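Local coordinates for protein polymerase subunit PA (Dhori virus, PDB 4CGS) that probably binds RNA as part of the viral polymerase, here represented by its N-terminal, cap-snatching-type domain, at residues A[32-37]-A[165-169]; A[38-42]-A[62-66]; A[57-61]-A[137-142]; A[99-105]-A[120-126]; A[108-112]-A[129-135]. All coordinates share one frame; numbering follows the deposited sequence. Where two conformers were deposited one is given.

Contact 1. Residues A[32-37]-A[165-169]; sequences LEARIV and RMQEL
With CG set beside its backbone N (chi1 -67°) and the chain bent at the next bond (chi2 81°), Glu33 folds its carboxylate over toward Arg165, whose own chain turns at chi3 so that the guanidinium swings back to meet it. The result is a side-on salt bridge in which two nitrogens share one oxygen: Arg165 NE lies 2.8 Å from Glu33 OE2 and Arg165 NH2 3.1 Å from the same atom. Glu33 OE2 sits close to the guanidinium plane, yet both N-H groups reach it from one face of the carboxylate, well above the carboxylate plane. The methylene part of Glu33 serves apolar packing, its CB lying 3.9 Å from Leu169 CG. Further along helix 31-44, Val37 CG2 touches Leu169 CD1 at 3.6 Å. Residues 165-169 run from helix 162-166 into a type I turn from Met166 to Leu169, which brings Leu169 back against the helix beside Ala34. The contact thus joins helix 31-44 to the C-terminal end of the domain. Ile36 also touches Trp16 of helix 13-18. Concentrating both donors on a single oxygen would be expected to stabilise the negative charge of Glu33 there, while methyl groups pack alongside.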
# COMPACT_ATOMS: atom_id res chain seq x y z
N LEU A 32 -3.45 11.33 -12.77
CA LEU A 32 -4.59 10.39 -12.54
C LEU A 32 -4.07 8.96 -12.29
O LEU A 32 -4.52 8.29 -11.33
CB LEU A 32 -5.58 10.45 -13.73
CG LEU A 32 -6.63 9.35 -13.67
CD1 LEU A 32 -7.51 9.43 -12.41
CD2 LEU A 32 -7.51 9.37 -14.93
N GLU A 33 -3.17 8.53 -13.13
CA GLU A 33 -2.61 7.20 -13.01
C GLU A 33 -1.93 7.04 -11.64
O GLU A 33 -2.08 6.04 -10.95
CB GLU A 33 -1.63 6.90 -14.11
CG GLU A 33 -2.15 6.80 -15.55
CD GLU A 33 -2.36 8.12 -16.27
OE1 GLU A 33 -2.36 9.20 -15.68
OE2 GLU A 33 -2.45 8.09 -17.53
N ALA A 34 -1.12 8.02 -11.29
CA ALA A 34 -0.45 8.02 -10.02
C ALA A 34 -1.40 8.05 -8.87
O ALA A 34 -1.17 7.35 -7.85
CB ALA A 34 0.55 9.15 -9.92
N ARG A 35 -2.49 8.76 -8.94
CA ARG A 35 -3.48 8.84 -7.86
C ARG A 35 -4.14 7.48 -7.68
O ARG A 35 -4.35 7.04 -6.53
CB ARG A 35 -4.54 9.89 -8.17
CG ARG A 35 -5.52 10.16 -7.08
CD ARG A 35 -6.41 11.33 -7.35
NE ARG A 35 -7.32 11.55 -6.23
CZ ARG A 35 -8.30 12.47 -6.26
NH1 ARG A 35 -8.44 13.22 -7.36
NH2 ARG A 35 -9.16 12.60 -5.23
N ILE A 36 -4.49 6.81 -8.80
CA ILE A 36 -5.04 5.50 -8.69
C ILE A 36 -4.10 4.54 -8.05
O ILE A 36 -4.48 3.81 -7.14
CB ILE A 36 -5.53 4.99 -10.07
CG1 ILE A 36 -6.73 5.87 -10.55
CG2 ILE A 36 -5.96 3.52 -9.98
CD1 ILE A 36 -7.15 5.68 -11.99
N VAL A 37 -2.86 4.49 -8.50
CA VAL A 37 -1.85 3.64 -7.86
C VAL A 37 -1.67 3.94 -6.38
O VAL A 37 -1.56 3.01 -5.57
CB VAL A 37 -0.53 3.63 -8.63
CG1 VAL A 37 0.56 2.88 -7.86
CG2 VAL A 37 -0.73 2.99 -10.00
N ARG A 165 -2.48 2.74 -19.42
CA ARG A 165 -2.06 4.04 -18.92
C ARG A 165 -1.25 3.91 -17.63
O ARG A 165 -0.22 4.60 -17.46
CB ARG A 165 -3.27 4.96 -18.73
CG ARG A 165 -3.80 5.43 -20.09
CD ARG A 165 -4.98 6.33 -19.98
NE ARG A 165 -4.68 7.48 -19.18
CZ ARG A 165 -5.56 8.42 -18.88
NH1 ARG A 165 -6.78 8.38 -19.42
NH2 ARG A 165 -5.21 9.44 -18.07
N MET A 166 -1.71 3.09 -16.67
CA MET A 166 -0.95 2.90 -15.44
C MET A 166 0.42 2.25 -15.68
O MET A 166 1.39 2.53 -14.98
CB MET A 166 -1.72 2.07 -14.41
CG MET A 166 -2.81 2.88 -13.71
SD MET A 166 -3.60 1.96 -12.38
CE MET A 166 -4.58 0.78 -13.29
N GLN A 167 0.50 1.37 -16.67
CA GLN A 167 1.78 0.79 -17.07
C GLN A 167 2.72 1.81 -17.70
O GLN A 167 3.88 1.52 -17.91
CB GLN A 167 1.54 -0.45 -17.93
CG GLN A 167 0.95 -1.57 -17.07
CD GLN A 167 0.64 -2.91 -17.69
OE1 GLN A 167 0.32 -3.04 -18.91
NE2 GLN A 167 0.70 -3.96 -16.81
N GLU A 168 2.17 2.96 -18.09
CA GLU A 168 2.93 4.08 -18.59
C GLU A 168 3.42 5.03 -17.50
O GLU A 168 4.02 6.07 -17.81
CB GLU A 168 2.17 4.86 -19.70
CG GLU A 168 1.90 4.03 -20.92
CD GLU A 168 0.95 4.69 -21.93
OE1 GLU A 168 0.10 5.50 -21.54
OE2 GLU A 168 0.97 4.32 -23.12
N LEU A 169 3.17 4.74 -16.22
CA LEU A 169 3.85 5.44 -15.10
C LEU A 169 5.38 5.35 -15.22
O LEU A 169 5.94 4.28 -15.22
CB LEU A 169 3.34 4.95 -13.75
CG LEU A 169 2.01 5.60 -13.37
CD1 LEU A 169 1.26 4.87 -12.30
CD2 LEU A 169 2.31 7.07 -12.97

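Contact 2. Residues A[38-42]-A[62-66]; sequences ECIKY and VNMWT
Tyr42 and Trp65 form an offset stack between helix 31-44 and the type II turn from Asn63 to Thr66, in the loop that leads from strand 57-62 to helix 68-78. The Tyr42 ring and the six-membered ring of Trp65 have centroids 4.2 Å apart and planes inclined by 18°, with Trp65 CE3 above the middle of the tyrosine. Tyr42 CB extends the overlap through a CH-pi contact, 3.9 Å from the centroid of that indole ring. Tyr42 has CG anti to its N (chi1 -171°), which carries its ring out over the turn.

Sulfur contacts come at ring edges. Met64 SD approaches Tyr42 in the ring plane, a Met-aromatic contact, and Cys39 SG stands off the rim of Trp65. Met64 is fully extended, running past the aliphatic chain of Lys41 until its CE reaches within 3.5 Å of Glu38 O.

Polar contact is concentrated at Glu38, where OE2 also bonds to Ser22 OG. A glycerol, probably from the crystallisation liquor, bonds to Val62 O and Met64 O. The indole N-H makes a nearly straight bond (166°) with Trp65 NE1 2.8 Å from Glu38 OE2, arriving on the anti side of the carboxylate.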
# COMPACT_ATOMS: atom_id res chain seq x y z
N GLU A 38 -1.72 5.22 -6.02
CA GLU A 38 -1.53 5.60 -4.58
C GLU A 38 -2.71 5.13 -3.77
O GLU A 38 -2.57 4.65 -2.65
CB GLU A 38 -1.31 7.11 -4.48
CG GLU A 38 -0.79 7.56 -3.12
CD GLU A 38 -0.44 9.02 -3.06
OE1 GLU A 38 -0.24 9.67 -4.10
OE2 GLU A 38 -0.44 9.55 -1.92
N CYS A 39 -3.90 5.21 -4.34
CA CYS A 39 -5.07 4.69 -3.68
C CYS A 39 -5.06 3.18 -3.58
O CYS A 39 -5.51 2.60 -2.61
CB CYS A 39 -6.37 5.11 -4.35
SG CYS A 39 -6.80 6.87 -4.21
N ILE A 40 -4.51 2.49 -4.58
CA ILE A 40 -4.30 1.04 -4.52
C ILE A 40 -3.36 0.73 -3.36
O ILE A 40 -3.62 -0.19 -2.57
CB ILE A 40 -3.77 0.50 -5.86
CG1 ILE A 40 -4.88 0.56 -6.97
CG2 ILE A 40 -3.31 -0.98 -5.70
CD1 ILE A 40 -4.38 0.18 -8.35
N LYS A 41 -2.23 1.47 -3.27
CA LYS A 41 -1.29 1.27 -2.19
C LYS A 41 -1.95 1.44 -0.83
O LYS A 41 -1.76 0.63 0.06
CB LYS A 41 -0.16 2.24 -2.35
CG LYS A 41 0.91 2.17 -1.26
CD LYS A 41 1.95 3.23 -1.51
CE LYS A 41 2.91 3.41 -0.38
NZ LYS A 41 4.03 4.34 -0.84
N TYR A 42 -2.75 2.47 -0.64
CA TYR A 42 -3.45 2.71 0.60
C TYR A 42 -4.39 1.57 0.93
O TYR A 42 -4.49 1.11 2.08
CB TYR A 42 -4.10 4.05 0.64
CG TYR A 42 -4.65 4.43 1.99
CD1 TYR A 42 -3.76 4.81 3.01
CD2 TYR A 42 -6.00 4.36 2.29
CE1 TYR A 42 -4.19 5.17 4.26
CE2 TYR A 42 -6.47 4.72 3.56
CZ TYR A 42 -5.58 5.15 4.52
OH TYR A 42 -6.03 5.50 5.78
N VAL A 62 -1.24 2.32 10.80
CA VAL A 62 -1.05 2.78 9.44
C VAL A 62 -0.55 4.17 9.46
O VAL A 62 -1.27 5.07 9.92
CB VAL A 62 -2.38 2.67 8.58
CG1 VAL A 62 -2.16 3.28 7.19
CG2 VAL A 62 -2.88 1.22 8.45
N ASN A 63 0.66 4.40 8.95
CA ASN A 63 1.23 5.76 8.88
C ASN A 63 0.91 6.42 7.53
O ASN A 63 0.99 7.64 7.43
CB ASN A 63 2.77 5.69 9.02
CG ASN A 63 3.29 5.30 10.34
OD1 ASN A 63 4.31 4.63 10.42
ND2 ASN A 63 2.59 5.69 11.40
N MET A 64 0.64 5.68 6.46
CA MET A 64 0.38 6.30 5.19
C MET A 64 -0.76 7.27 5.29
O MET A 64 -1.78 7.00 5.94
CB MET A 64 0.09 5.27 4.14
CG MET A 64 -0.06 5.84 2.78
SD MET A 64 -0.27 4.55 1.51
CE MET A 64 -0.64 5.56 0.07
N TRP A 65 -0.57 8.41 4.68
CA TRP A 65 -1.53 9.55 4.68
C TRP A 65 -1.75 10.17 6.06
O TRP A 65 -2.73 10.90 6.23
CB TRP A 65 -2.83 9.17 3.97
CG TRP A 65 -2.70 8.95 2.51
CD1 TRP A 65 -1.65 9.22 1.63
CD2 TRP A 65 -3.73 8.36 1.67
NE1 TRP A 65 -1.99 8.87 0.36
CE2 TRP A 65 -3.23 8.38 0.31
CE3 TRP A 65 -5.03 7.92 1.90
CZ2 TRP A 65 -4.00 7.89 -0.72
CZ3 TRP A 65 -5.76 7.48 0.84
CH2 TRP A 65 -5.27 7.44 -0.43
N THR A 66 -0.80 10.01 6.97
CA THR A 66 -0.70 10.75 8.18
C THR A 66 0.53 11.63 8.15
O THR A 66 1.49 11.37 7.37
CB THR A 66 -0.69 9.89 9.43
OG1 THR A 66 0.63 9.29 9.59
CG2 THR A 66 -1.84 8.82 9.39

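Contact 3. Residues A[57-61]-A[137-142]; sequences VPRYI and YLDEVQ
Tyr60 OH is where the first shell converges: it donates to Tyr137 OH at 2.8 Å and accepts from Gln142 NE2 at 3.0 Å. The Tyr137 oxygen lies at the edge of the Tyr60 ring, near its plane, whereas Gln142 offers an N-H directed within its amide plane, the bond close to straight at 160°. Over this junction lies the Arg59 guanidinium, with Tyr60 OH above the centre of one face, while the Arg59 aliphatic chain covers the Tyr60 ring near its rim.

Two waters form the next layer. Water 1 donates to Tyr137 O at 2.9 Å and Gln142 OE1 at 2.7 Å; water 2 joins Arg59 NH2 to Tyr137 O. Asp139 and Gln142 build a capping box at the start of helix 140-157, in which Asp139 N donates to Gln142 OE1 and Gln142 N donates to Asp139 OD1, each bond 2.9 Å long. Those bonds fix the amide, so the helix cap positions the donor that meets Tyr60. Gln142 NE2 also reaches Ile48 O.

Further out, Asp92 of strand 90-92 accepts from Tyr137 OH and forms a salt bridge with Arg59. The relay from Gln142 through both tyrosines therefore ends on a carboxylate, whose charge would probably polarise it, with Arg59 probably balancing that charge.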
# COMPACT_ATOMS: atom_id res chain seq x y z
N VAL A 57 -5.69 -5.85 20.41
CA VAL A 57 -5.87 -4.53 19.79
C VAL A 57 -5.25 -4.60 18.38
O VAL A 57 -4.57 -5.59 18.05
CB VAL A 57 -5.22 -3.41 20.63
CG1 VAL A 57 -5.88 -3.32 21.97
CG2 VAL A 57 -3.69 -3.56 20.76
N PRO A 58 -5.50 -3.56 17.52
CA PRO A 58 -4.98 -3.68 16.14
C PRO A 58 -3.47 -3.98 16.15
O PRO A 58 -2.69 -3.36 16.87
CB PRO A 58 -5.32 -2.27 15.55
CG PRO A 58 -6.61 -1.91 16.21
CD PRO A 58 -6.50 -2.47 17.61
N ARG A 59 -3.10 -4.93 15.30
CA ARG A 59 -1.70 -5.30 15.10
C ARG A 59 -0.90 -4.19 14.49
O ARG A 59 0.29 -4.08 14.72
CB ARG A 59 -1.62 -6.57 14.32
CG ARG A 59 -0.22 -7.00 13.93
CD ARG A 59 -0.31 -8.33 13.22
NE ARG A 59 0.95 -8.67 12.54
CZ ARG A 59 1.18 -9.71 11.77
NH1 ARG A 59 0.20 -10.51 11.45
NH2 ARG A 59 2.35 -9.83 11.19
N TYR A 60 -1.52 -3.40 13.64
CA TYR A 60 -0.84 -2.43 12.81
C TYR A 60 -1.25 -1.03 13.11
O TYR A 60 -2.41 -0.79 13.47
CB TYR A 60 -1.17 -2.66 11.32
CG TYR A 60 -0.61 -3.95 10.80
CD1 TYR A 60 0.70 -4.06 10.31
CD2 TYR A 60 -1.37 -5.13 10.81
CE1 TYR A 60 1.19 -5.26 9.80
CE2 TYR A 60 -0.90 -6.30 10.30
CZ TYR A 60 0.38 -6.38 9.79
OH TYR A 60 0.81 -7.62 9.30
N ILE A 61 -0.31 -0.12 13.02
CA ILE A 61 -0.55 1.32 12.90
C ILE A 61 -0.29 1.72 11.47
O ILE A 61 0.78 1.43 10.94
CB ILE A 61 0.36 2.13 13.85
CG1 ILE A 61 0.07 1.70 15.31
CG2 ILE A 61 0.16 3.61 13.66
CD1 ILE A 61 1.08 2.27 16.33
N TYR A 137 5.66 -13.34 4.57
CA TYR A 137 5.35 -12.41 5.63
C TYR A 137 3.86 -12.38 5.90
O TYR A 137 3.42 -12.43 7.04
CB TYR A 137 5.87 -11.00 5.32
CG TYR A 137 5.29 -9.97 6.24
CD1 TYR A 137 5.69 -9.90 7.56
CD2 TYR A 137 4.36 -9.09 5.82
CE1 TYR A 137 5.16 -8.95 8.40
CE2 TYR A 137 3.81 -8.14 6.66
CZ TYR A 137 4.20 -8.07 7.95
OH TYR A 137 3.59 -7.21 8.85
N LEU A 138 3.06 -12.19 4.84
CA LEU A 138 1.60 -12.09 4.96
C LEU A 138 0.99 -13.49 5.27
O LEU A 138 1.45 -14.51 4.75
CB LEU A 138 0.98 -11.51 3.68
CG LEU A 138 1.35 -10.07 3.35
CD1 LEU A 138 0.68 -9.76 2.02
CD2 LEU A 138 0.91 -9.09 4.41
N ASP A 139 -0.03 -13.49 6.12
CA ASP A 139 -0.74 -14.72 6.43
C ASP A 139 -1.74 -15.03 5.35
O ASP A 139 -1.99 -14.20 4.45
CB ASP A 139 -1.28 -14.73 7.83
CG ASP A 139 -2.46 -13.93 8.09
OD1 ASP A 139 -3.15 -13.53 7.19
OD2 ASP A 139 -2.72 -13.81 9.36
N GLU A 140 -2.40 -16.19 5.41
CA GLU A 140 -3.25 -16.61 4.29
C GLU A 140 -4.40 -15.62 4.09
O GLU A 140 -4.76 -15.31 2.95
CB GLU A 140 -3.73 -18.03 4.53
CG GLU A 140 -4.45 -18.61 3.34
CD GLU A 140 -4.98 -20.03 3.52
OE1 GLU A 140 -4.92 -20.53 4.62
OE2 GLU A 140 -5.49 -20.62 2.55
N VAL A 141 -5.00 -15.15 5.16
CA VAL A 141 -6.13 -14.21 5.08
C VAL A 141 -5.67 -12.89 4.49
O VAL A 141 -6.32 -12.34 3.60
CB VAL A 141 -6.79 -13.99 6.49
CG1 VAL A 141 -7.79 -12.84 6.42
CG2 VAL A 141 -7.49 -15.25 7.00
N GLN A 142 -4.52 -12.37 4.94
CA GLN A 142 -3.98 -11.18 4.32
C GLN A 142 -3.66 -11.33 2.85
O GLN A 142 -3.99 -10.46 2.05
CB GLN A 142 -2.70 -10.76 5.07
CG GLN A 142 -2.92 -10.32 6.52
CD GLN A 142 -1.64 -10.04 7.22
OE1 GLN A 142 -0.76 -10.93 7.22
NE2 GLN A 142 -1.48 -8.87 7.83
O HOH W 1 1.34 -11.59 8.85
O HOH W 2 4.29 -12.02 9.85

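Contact 4. Residues A[99-105]-A[120-126]; sequences VYVKVYP and IFVRVSL
Tyr104 and Arg123 lie diagonally across two neighbouring strands on one sheet face. From Tyr104 CB, 3.6 Å from Val124 O, the side chain leans toward the partner strand; CD1 remains near that carbonyl, which meets the ring at its edge. Tyr104 CE1 then packs 3.6 Å from Arg123 CB, CZ lies near Arg123 CD and NE, and at the tip, in the conformer described, Tyr104 OH accepts from Arg123 NE at 2.7 Å, almost in the guanidinium plane, though the bond is bent (139°).

Beneath runs a parallel ladder joining strands 97-104 and 119-125, the parallel pair of the domain's otherwise antiparallel mixed sheet; strand 119-125 lies at one edge of it. Backbone bonds go both ways, from Tyr100 N to Ile120 O and from Val122 N back to Tyr100 O, and the pattern continues to Leu126.

On the same face as Tyr104, Tyr100 and Phe121 make an offset stack with centroids 4.5 Å apart. Valines and Ile120 occupy the reverse face, where Val99 CG1 meets Val122 CG2 at 3.8 Å and helices 31-44 and 132-137 pack against them.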
# COMPACT_ATOMS: atom_id res chain seq x y z
N VAL A 99 6.78 -1.69 7.96
CA VAL A 99 6.34 -2.27 6.70
C VAL A 99 6.23 -1.18 5.66
O VAL A 99 5.55 -0.20 5.85
CB VAL A 99 4.99 -3.01 6.86
CG1 VAL A 99 4.59 -3.67 5.53
CG2 VAL A 99 5.05 -4.04 7.99
N TYR A 100 6.86 -1.40 4.50
CA TYR A 100 6.76 -0.50 3.36
C TYR A 100 5.99 -1.27 2.29
O TYR A 100 6.26 -2.46 2.10
CB TYR A 100 8.12 -0.11 2.86
CG TYR A 100 9.04 0.55 3.89
CD1 TYR A 100 9.79 -0.24 4.68
CD2 TYR A 100 9.14 1.94 4.03
CE1 TYR A 100 10.66 0.25 5.65
CE2 TYR A 100 10.03 2.49 5.01
CZ TYR A 100 10.77 1.60 5.76
OH TYR A 100 11.67 2.08 6.75
N VAL A 101 5.06 -0.61 1.61
CA VAL A 101 4.27 -1.25 0.54
C VAL A 101 4.64 -0.61 -0.78
O VAL A 101 4.62 0.63 -0.91
CB VAL A 101 2.79 -1.07 0.83
CG1 VAL A 101 1.92 -1.63 -0.31
CG2 VAL A 101 2.40 -1.73 2.13
N LYS A 102 4.92 -1.44 -1.76
CA LYS A 102 5.20 -1.05 -3.10
C LYS A 102 4.29 -1.79 -4.09
O LYS A 102 4.25 -3.03 -4.08
CB LYS A 102 6.75 -1.23 -3.39
CG LYS A 102 7.76 -0.36 -2.61
CD LYS A 102 9.16 -0.32 -3.24
CE LYS A 102 10.08 0.78 -2.66
NZ LYS A 102 11.36 1.08 -3.44
N VAL A 103 3.63 -1.05 -4.96
CA VAL A 103 2.79 -1.58 -5.99
C VAL A 103 3.50 -1.45 -7.34
O VAL A 103 3.88 -0.38 -7.78
CB VAL A 103 1.42 -0.85 -6.08
CG1 VAL A 103 0.57 -1.41 -7.21
CG2 VAL A 103 0.74 -0.91 -4.72
N TYR A 104 3.66 -2.56 -8.01
CA TYR A 104 4.28 -2.63 -9.33
C TYR A 104 3.17 -2.72 -10.42
O TYR A 104 2.43 -3.56 -10.36
CB TYR A 104 5.15 -3.88 -9.29
CG TYR A 104 6.35 -3.80 -8.40
CD1 TYR A 104 6.22 -3.91 -7.01
CD2 TYR A 104 7.61 -3.53 -8.90
CE1 TYR A 104 7.29 -3.83 -6.16
CE2 TYR A 104 8.72 -3.45 -8.05
CZ TYR A 104 8.55 -3.56 -6.68
OH TYR A 104 9.63 -3.50 -5.80
N PRO A 105 2.93 -1.65 -11.25
CA PRO A 105 2.16 -1.89 -12.48
C PRO A 105 2.97 -2.98 -13.25
O PRO A 105 4.10 -2.68 -13.67
CB PRO A 105 2.18 -0.50 -13.17
CG PRO A 105 2.48 0.53 -12.08
CD PRO A 105 3.34 -0.23 -11.10
N ILE A 120 10.23 -4.73 6.68
CA ILE A 120 9.61 -5.63 5.74
C ILE A 120 9.12 -4.80 4.55
O ILE A 120 8.40 -3.82 4.71
CB ILE A 120 8.38 -6.37 6.36
CG1 ILE A 120 8.82 -7.25 7.49
CG2 ILE A 120 7.58 -7.10 5.22
CD1 ILE A 120 9.62 -8.45 7.08
N PHE A 121 9.43 -5.21 3.32
CA PHE A 121 8.94 -4.57 2.12
C PHE A 121 7.93 -5.50 1.42
O PHE A 121 8.30 -6.42 0.74
CB PHE A 121 10.12 -4.24 1.18
CG PHE A 121 10.94 -2.98 1.54
CD1 PHE A 121 11.69 -2.98 2.71
CD2 PHE A 121 10.93 -1.82 0.76
CE1 PHE A 121 12.46 -1.91 3.08
CE2 PHE A 121 11.66 -0.72 1.17
CZ PHE A 121 12.46 -0.78 2.32
N VAL A 122 6.66 -5.16 1.56
CA VAL A 122 5.55 -5.81 0.83
C VAL A 122 5.60 -5.31 -0.58
O VAL A 122 5.49 -4.07 -0.84
CB VAL A 122 4.20 -5.52 1.51
CG1 VAL A 122 3.03 -5.81 0.60
CG2 VAL A 122 4.11 -6.27 2.86
N ARG A 123 5.71 -6.25 -1.53
CA ARG A 123 5.92 -5.94 -2.94
C ARG A 123 4.92 -6.74 -3.75
O ARG A 123 4.95 -7.97 -3.77
CB ARG A 123 7.34 -6.24 -3.43
CG ARG A 123 8.41 -5.21 -2.97
CD ARG A 123 9.78 -5.63 -3.48
NE ARG A 123 10.77 -4.53 -3.53
CZ ARG A 123 11.89 -4.43 -2.79
NH1 ARG A 123 12.20 -5.37 -1.88
NH2 ARG A 123 12.76 -3.41 -3.03
N VAL A 124 3.95 -6.04 -4.33
CA VAL A 124 2.84 -6.67 -5.04
C VAL A 124 2.69 -6.06 -6.39
O VAL A 124 2.91 -4.84 -6.59
CB VAL A 124 1.54 -6.56 -4.22
CG1 VAL A 124 1.61 -7.27 -2.87
CG2 VAL A 124 1.06 -5.13 -4.01
N SER A 125 2.18 -6.83 -7.36
CA SER A 125 1.91 -6.33 -8.71
C SER A 125 0.47 -6.02 -8.86
O SER A 125 -0.41 -6.54 -8.17
CB SER A 125 2.33 -7.31 -9.79
OG SER A 125 1.37 -8.36 -9.92
N LEU A 126 0.16 -5.18 -9.86
CA LEU A 126 -1.22 -4.84 -10.15
C LEU A 126 -2.05 -6.09 -10.49
O LEU A 126 -3.25 -6.14 -10.25
CB LEU A 126 -1.36 -3.77 -11.28
CG LEU A 126 -0.90 -2.32 -11.08
CD1 LEU A 126 -0.93 -1.51 -12.39
CD2 LEU A 126 -1.64 -1.59 -9.95

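Contact 5. Residues A[108-112]-A[129-135]; sequences GTPTD and QMSPITR
The chain of 108-112 runs extended from Thr109 to Asp112 alongside the approach to helix 132-137, with the CA atoms of Pro110 and Ser131 5.0 Å apart. Asp112 makes the hydrogen bonds across the contact, its two carboxylate oxygens dividing the work. OD1 receives the Ser131 hydroxyl on its syn lone pair, the Ser131 OG to Asp112 OD1 distance being 2.6 Å. OD2 takes the backbone N-H of Ile133, with Ile133 N 2.9 Å from Asp112 OD2; the bond is nearly straight at 171° but arrives from above the carboxylate plane.

Ser131 is itself the N-cap of the helix. With chi1 at 79°, its OG lies between the backbone N and the carbonyl carbon, a placement from which it can serve both Asp112 and the helix end. Thr134 N donates to Ser131 OG at 3.2 Å, and the Thr134 hydroxyl donates to the same oxygen. Outside the contact, Thr134 OG1 accepts from Arg123 N of strand 119-125.

Looser carbon contacts surround this network. Ser131 CB lies 3.3 Å from Pro110 O, and Thr109 CG2 sits at the edge of the Arg135 guanidinium. Arg135 folds back so that its NH1 donates to Met130 O at 2.8 Å. Because Asp112 binds one N-H of the first helical turn directly and the N-cap hydroxyl as well, its negative charge probably interacts favourably with the helix dipole.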
# COMPACT_ATOMS: atom_id res chain seq x y z
N GLY A 108 4.08 -9.55 -14.02
CA GLY A 108 5.27 -10.19 -13.43
C GLY A 108 5.25 -10.18 -11.92
O GLY A 108 4.37 -9.55 -11.33
N THR A 109 6.16 -10.96 -11.32
CA THR A 109 6.34 -11.05 -9.88
C THR A 109 7.52 -10.17 -9.43
O THR A 109 8.62 -10.33 -9.93
CB THR A 109 6.57 -12.48 -9.38
OG1 THR A 109 5.52 -13.31 -9.96
CG2 THR A 109 6.56 -12.63 -7.84
N PRO A 110 7.29 -9.26 -8.45
CA PRO A 110 8.34 -8.41 -7.96
C PRO A 110 9.49 -9.20 -7.35
O PRO A 110 9.33 -10.25 -6.69
CB PRO A 110 7.67 -7.58 -6.89
CG PRO A 110 6.22 -7.56 -7.32
CD PRO A 110 5.98 -8.93 -7.80
N THR A 111 10.66 -8.62 -7.51
CA THR A 111 11.90 -9.15 -6.94
C THR A 111 12.19 -8.54 -5.55
O THR A 111 12.04 -7.31 -5.35
CB THR A 111 13.08 -8.81 -7.86
OG1 THR A 111 12.79 -9.24 -9.21
CG2 THR A 111 14.47 -9.52 -7.36
N ASP A 112 12.61 -9.36 -4.61
CA ASP A 112 13.05 -8.91 -3.30
C ASP A 112 14.50 -8.47 -3.33
O ASP A 112 15.37 -9.12 -3.89
CB ASP A 112 12.83 -9.97 -2.23
CG ASP A 112 11.37 -10.32 -2.08
OD1 ASP A 112 10.56 -9.39 -1.86
OD2 ASP A 112 11.03 -11.53 -2.20
N GLN A 129 0.22 -10.43 -8.13
CA GLN A 129 1.39 -11.22 -7.75
C GLN A 129 2.06 -10.67 -6.48
O GLN A 129 2.02 -9.49 -6.23
CB GLN A 129 2.44 -11.30 -8.89
CG GLN A 129 1.85 -11.92 -10.13
CD GLN A 129 2.17 -13.39 -10.18
OE1 GLN A 129 3.26 -13.77 -10.58
NE2 GLN A 129 1.27 -14.21 -9.71
N MET A 130 2.70 -11.55 -5.71
CA MET A 130 3.36 -11.19 -4.50
C MET A 130 4.80 -11.68 -4.56
O MET A 130 5.05 -12.84 -4.94
CB MET A 130 2.71 -11.85 -3.28
CG MET A 130 1.31 -11.39 -3.01
SD MET A 130 0.42 -12.46 -1.81
CE MET A 130 0.31 -14.11 -2.76
N SER A 131 5.78 -10.87 -4.13
CA SER A 131 7.18 -11.33 -4.04
C SER A 131 7.26 -12.47 -3.05
O SER A 131 6.43 -12.64 -2.16
CB SER A 131 8.11 -10.24 -3.62
OG SER A 131 8.07 -10.00 -2.24
N PRO A 132 8.36 -13.26 -3.13
CA PRO A 132 8.49 -14.43 -2.22
C PRO A 132 8.47 -13.97 -0.75
O PRO A 132 7.86 -14.63 0.11
CB PRO A 132 9.82 -15.00 -2.62
CG PRO A 132 9.89 -14.73 -4.11
CD PRO A 132 9.28 -13.37 -4.29
N ILE A 133 9.21 -12.91 -0.39
CA ILE A 133 9.21 -12.44 0.98
C ILE A 133 7.85 -11.90 1.43
O ILE A 133 7.42 -12.12 2.55
CB ILE A 133 10.25 -11.34 1.22
CG1 ILE A 133 11.65 -12.01 1.25
CG2 ILE A 133 9.96 -10.50 2.52
CD1 ILE A 133 11.99 -12.57 2.62
N THR A 134 7.11 -11.29 0.50
CA THR A 134 5.79 -10.82 0.77
C THR A 134 4.85 -12.00 1.11
O THR A 134 4.10 -11.95 2.07
CB THR A 134 5.26 -10.04 -0.43
OG1 THR A 134 6.14 -8.95 -0.66
CG2 THR A 134 3.86 -9.53 -0.21
N ARG A 135 4.89 -13.04 0.29
CA ARG A 135 4.04 -14.22 0.50
C ARG A 135 4.32 -14.92 1.81
O ARG A 135 3.44 -15.55 2.37
CB ARG A 135 4.24 -15.25 -0.66
CG ARG A 135 3.96 -14.70 -2.01
CD ARG A 135 4.11 -15.80 -2.99
NE ARG A 135 5.39 -16.43 -3.17
CZ ARG A 135 6.17 -16.37 -4.26
NH1 ARG A 135 6.03 -15.48 -5.24
NH2 ARG A 135 7.23 -17.20 -4.30

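In the fold
From the N terminus, helix 31-44 supplies the first segments of contacts 1 and 2. Contact 1 closes last, at the C-terminal end, and its long loop encloses the other four. Contact 2 closes a short loop back onto the same helix, and it crosses contact 3, whose first segment lies on the intervening strand. Contact 3 then spans to the start of helix 140-157, enclosing contacts 4 and 5, which themselves cross. Contact 4 touches all the others: its valine-bearing face meets helix 31-44 of contacts 1 and 2, Tyr137 of contact 3 packs on its valines, and contact 5 joins it through Arg123. Contacts 1 and 3 occupy opposite sides of the domain.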